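Local coordinates for protein putative cytochrome P450 154A1 (Streptomyces coelicolor, PDB 1ODO) that is a haem-binding protein of the cytochrome P450 family, modelled here with haem and 4-phenyl-1H-imidazole, at residues A[342-345]-A[346-349]. Numbering follows the deposited sequence.
Sequences KEHL and AFGH. With HEM (protoporphyrin IX containing Fe), chain B.
The haem-binding loop of this cytochrome P450 begins here: a type I beta turn runs from Leu345 to Gly348 and carries Ala346, Phe347 and Gly348 into the haem pocket. Gly348 N closes the turn on Leu345 O at 3.1 Å. One water bonds three backbone atoms, donating to His344 O and Gly348 O and accepting from Phe347 N (3.0 Å), and so links the residue before the turn to its second half.

The His344 ring reaches forward to the start of the turn, edge first, with chi1 of 64° setting CG between the backbone N and the carbonyl carbon. One edge of the imidazole faces the Ala346 amide nearly in the ring plane, and the Ala346 methyl packs against the same ring. Further along that edge is Phe347 CD1, the two rings lying obliquely to one another. The far side of the phenyl meets the porphyrin, Phe347 CE2 coming to 3.6 Å from HEM C3C, while Ala346 O approaches the methyl carbon HEM CMD at 3.3 Å. Leu345 turns the other way: its CD2 touches His349 CB at 3.7 Å, and the side chain packs on Pro46 and Leu49 of helix 46-52.

Gly348 has phi/psi of 91°/-161°, a backbone shape that calls for glycine, and its CA lies 4.0 Å from HEM CBD on a propionate arm. Phe347 also has backbone hydrogen bonds with Cys354, and its side chain touches that residue. Phe347 is the first residue of the FxxGxxxCxG signature, whose cysteine, Cys354, is the expected haem-iron ligand as in other P450s; the turn is typical of the start of this Cys-ligand loop.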
ATOM      1  N   LYS A 342       2.873  18.258   7.721  1.00 16.59           N
ATOM      2  CA  LYS A 342       2.131  17.110   7.206  1.00 17.88           C
ATOM      3  C   LYS A 342       2.953  15.887   6.795  1.00 18.47           C
ATOM      4  O   LYS A 342       2.395  14.920   6.277  1.00 19.74           O
ATOM      5  CB  LYS A 342       1.297  17.559   6.001  1.00 18.67           C
ATOM      6  CG  LYS A 342       0.441  18.805   6.243  1.00 19.17           C
ATOM      7  CD  LYS A 342      -0.212  19.280   4.942  1.00 21.22           C
ATOM      8  CE  LYS A 342      -1.075  20.523   5.154  1.00 19.43           C
ATOM      9  NZ  LYS A 342      -2.143  20.280   6.169  1.00 18.51           N
ATOM     10  N   GLU A 343       4.262  15.916   7.017  1.00 17.31           N
ATOM     11  CA  GLU A 343       5.101  14.781   6.637  1.00 18.21           C
ATOM     12  C   GLU A 343       4.730  13.465   7.298  1.00 15.43           C
ATOM     13  O   GLU A 343       4.352  13.420   8.470  1.00 16.12           O
ATOM     14  CB  GLU A 343       6.579  15.094   6.891  1.00 21.84           C
ATOM     15  CG  GLU A 343       6.844  15.922   8.125  1.00 27.08           C
ATOM     16  CD  GLU A 343       8.309  16.283   8.270  1.00 30.60           C
ATOM     17  OE1 GLU A 343       8.920  16.713   7.265  1.00 35.50           O
ATOM     18  OE2 GLU A 343       8.849  16.148   9.386  1.00 29.17           O
ATOM     19  N   HIS A 344       4.840  12.390   6.522  1.00 12.67           N
ATOM     20  CA  HIS A 344       4.522  11.054   7.000  1.00 10.39           C
ATOM     21  C   HIS A 344       5.362  10.040   6.229  1.00  9.08           C
ATOM     22  O   HIS A 344       6.046  10.390   5.262  1.00  9.03           O
ATOM     23  CB  HIS A 344       3.043  10.751   6.774  1.00  9.32           C
ATOM     24  CG  HIS A 344       2.661  10.716   5.330  1.00 10.71           C
ATOM     25  ND1 HIS A 344       1.999  11.753   4.707  1.00 14.40           N
ATOM     26  CD2 HIS A 344       2.912   9.798   4.367  1.00  8.43           C
ATOM     27  CE1 HIS A 344       1.862  11.475   3.422  1.00  8.23           C
ATOM     28  NE2 HIS A 344       2.408  10.295   3.190  1.00 12.81           N
ATOM     29  N   LEU A 345       5.281   8.783   6.648  1.00  7.55           N
ATOM     30  CA  LEU A 345       6.024   7.694   6.020  1.00  8.96           C
ATOM     31  C   LEU A 345       5.119   6.651   5.359  1.00 10.78           C
ATOM     32  O   LEU A 345       5.517   5.499   5.184  1.00 10.88           O
ATOM     33  CB  LEU A 345       6.907   7.007   7.066  1.00  8.89           C
ATOM     34  CG  LEU A 345       8.135   7.810   7.508  1.00 10.34           C
ATOM     35  CD1 LEU A 345       8.756   7.190   8.751  1.00  9.11           C
ATOM     36  CD2 LEU A 345       9.144   7.837   6.367  1.00 11.79           C
ATOM     37  N   ALA A 346       3.906   7.048   4.988  1.00  9.86           N
ATOM     38  CA  ALA A 346       2.984   6.110   4.350  1.00  9.34           C
ATOM     39  C   ALA A 346       3.562   5.533   3.053  1.00  9.15           C
ATOM     40  O   ALA A 346       3.275   4.388   2.695  1.00  9.12           O
ATOM     41  CB  ALA A 346       1.648   6.798   4.067  1.00 10.49           C
ATOM     42  N   PHE A 347       4.374   6.327   2.358  1.00  9.61           N
ATOM     43  CA  PHE A 347       4.991   5.900   1.099  1.00  9.33           C
ATOM     44  C   PHE A 347       6.461   5.526   1.241  1.00 10.06           C
ATOM     45  O   PHE A 347       7.135   5.257   0.250  1.00  9.83           O
ATOM     46  CB  PHE A 347       4.892   7.015   0.059  1.00  9.24           C
ATOM     47  CG  PHE A 347       3.491   7.310  -0.396  1.00 11.36           C
ATOM     48  CD1 PHE A 347       2.978   8.603  -0.310  1.00 10.93           C
ATOM     49  CD2 PHE A 347       2.704   6.313  -0.963  1.00 10.85           C
ATOM     50  CE1 PHE A 347       1.701   8.898  -0.787  1.00  9.70           C
ATOM     51  CE2 PHE A 347       1.429   6.599  -1.441  1.00  9.38           C
ATOM     52  CZ  PHE A 347       0.927   7.898  -1.353  1.00  9.54           C
ATOM     53  N   GLY A 348       6.964   5.511   2.466  1.00 10.11           N
ATOM     54  CA  GLY A 348       8.358   5.170   2.654  1.00 10.24           C
ATOM     55  C   GLY A 348       9.224   6.413   2.610  1.00 10.89           C
ATOM     56  O   GLY A 348       8.736   7.531   2.770  1.00 10.81           O
ATOM     57  N   HIS A 349      10.515   6.222   2.370  1.00 11.40           N
ATOM     58  CA  HIS A 349      11.451   7.337   2.314  1.00 10.93           C
ATOM     59  C   HIS A 349      12.703   6.862   1.605  1.00 11.88           C
ATOM     60  O   HIS A 349      13.155   5.748   1.832  1.00 13.26           O
ATOM     61  CB  HIS A 349      11.799   7.766   3.747  1.00 11.68           C
ATOM     62  CG  HIS A 349      12.692   8.965   3.829  1.00 11.20           C
ATOM     63  ND1 HIS A 349      14.025   8.881   4.168  1.00 13.22           N
ATOM     64  CD2 HIS A 349      12.436  10.281   3.635  1.00 11.02           C
ATOM     65  CE1 HIS A 349      14.552  10.092   4.182  1.00 12.44           C
ATOM     66  NE2 HIS A 349      13.609  10.961   3.862  1.00 14.60           N
TER
HETATM   67  CHA HEM B1407       6.523   0.710  -2.786  1.00 13.23           C
HETATM   68  CHB HEM B1407       3.805   1.128  -6.739  1.00 10.62           C
HETATM   69  CHC HEM B1407       0.163   2.829  -4.064  1.00 11.97           C
HETATM   70  CHD HEM B1407       2.881   2.384  -0.128  1.00 10.84           C
HETATM   71  C1A HEM B1407       6.130   0.681  -4.102  1.00 11.83           C
HETATM   72  C2A HEM B1407       6.938   0.237  -5.234  1.00 12.21           C
HETATM   73  C3A HEM B1407       6.180   0.347  -6.334  1.00 12.56           C
HETATM   74  C4A HEM B1407       4.882   0.869  -5.932  1.00 11.45           C
HETATM   75  CMA HEM B1407       6.565  -0.004  -7.782  1.00 12.77           C
HETATM   76  CAA HEM B1407       8.394  -0.264  -5.121  1.00 11.43           C
HETATM   77  CBA HEM B1407       9.380   0.919  -5.115  1.00 13.19           C
HETATM   78  CGA HEM B1407      10.856   0.545  -4.992  1.00 12.61           C
HETATM   79  O1A HEM B1407      11.116  -0.465  -4.247  1.00 11.97           O
HETATM   80  O2A HEM B1407      11.683   1.226  -5.595  1.00 13.65           O
HETATM   81  C1B HEM B1407       2.580   1.616  -6.365  1.00 10.88           C
HETATM   82  C2B HEM B1407       1.480   1.856  -7.282  1.00 12.30           C
HETATM   83  C3B HEM B1407       0.447   2.338  -6.533  1.00 12.00           C
HETATM   84  C4B HEM B1407       0.897   2.398  -5.160  1.00 10.76           C
HETATM   85  CMB HEM B1407       1.528   1.595  -8.801  1.00 12.41           C
HETATM   86  CAB HEM B1407      -0.965   2.758  -6.986  1.00 11.92           C
HETATM   87  CBB HEM B1407      -0.996   3.981  -7.918  1.00 17.57           C
HETATM   88  C1C HEM B1407       0.599   2.864  -2.747  1.00 10.22           C
HETATM   89  C2C HEM B1407      -0.227   3.320  -1.618  1.00 10.85           C
HETATM   90  C3C HEM B1407       0.535   3.190  -0.508  1.00  9.99           C
HETATM   91  C4C HEM B1407       1.816   2.669  -0.938  1.00 10.72           C
HETATM   92  CMC HEM B1407      -1.694   3.828  -1.774  1.00  8.45           C
HETATM   93  CAC HEM B1407       0.222   3.492   0.982  1.00 10.21           C
HETATM   94  CBC HEM B1407      -0.442   4.838   1.294  1.00  9.07           C
HETATM   95  C1D HEM B1407       4.104   1.889  -0.488  1.00 12.34           C
HETATM   96  C2D HEM B1407       5.191   1.589   0.415  1.00 12.80           C
HETATM   97  C3D HEM B1407       6.215   1.108  -0.329  1.00 12.54           C
HETATM   98  C4D HEM B1407       5.771   1.121  -1.704  1.00 13.26           C
HETATM   99  CMD HEM B1407       5.136   1.783   1.943  1.00 12.79           C
HETATM  100  CAD HEM B1407       7.569   0.617   0.207  1.00 16.04           C
HETATM  101  CBD HEM B1407       8.545   1.662   0.761  1.00 17.12           C
HETATM  102  CGD HEM B1407       9.751   0.904   1.274  1.00 16.08           C
HETATM  103  O1D HEM B1407       9.937   0.838   2.495  1.00 14.98           O
HETATM  104  O2D HEM B1407      10.466   0.347   0.410  1.00 17.29           O
HETATM  105  NA  HEM B1407       4.892   1.066  -4.560  1.00 11.11           N
HETATM  106  NB  HEM B1407       2.197   1.948  -5.070  1.00 10.62           N
HETATM  107  NC  HEM B1407       1.840   2.479  -2.305  1.00 10.01           N
HETATM  108  ND  HEM B1407       4.468   1.591  -1.798  1.00 11.20           N
HETATM  109 FE   HEM B1407       3.363   1.782  -3.421  1.00 11.03          FE
HETATM  110  O   HOH W   1       6.052   8.815   2.816  1.00 12.03           O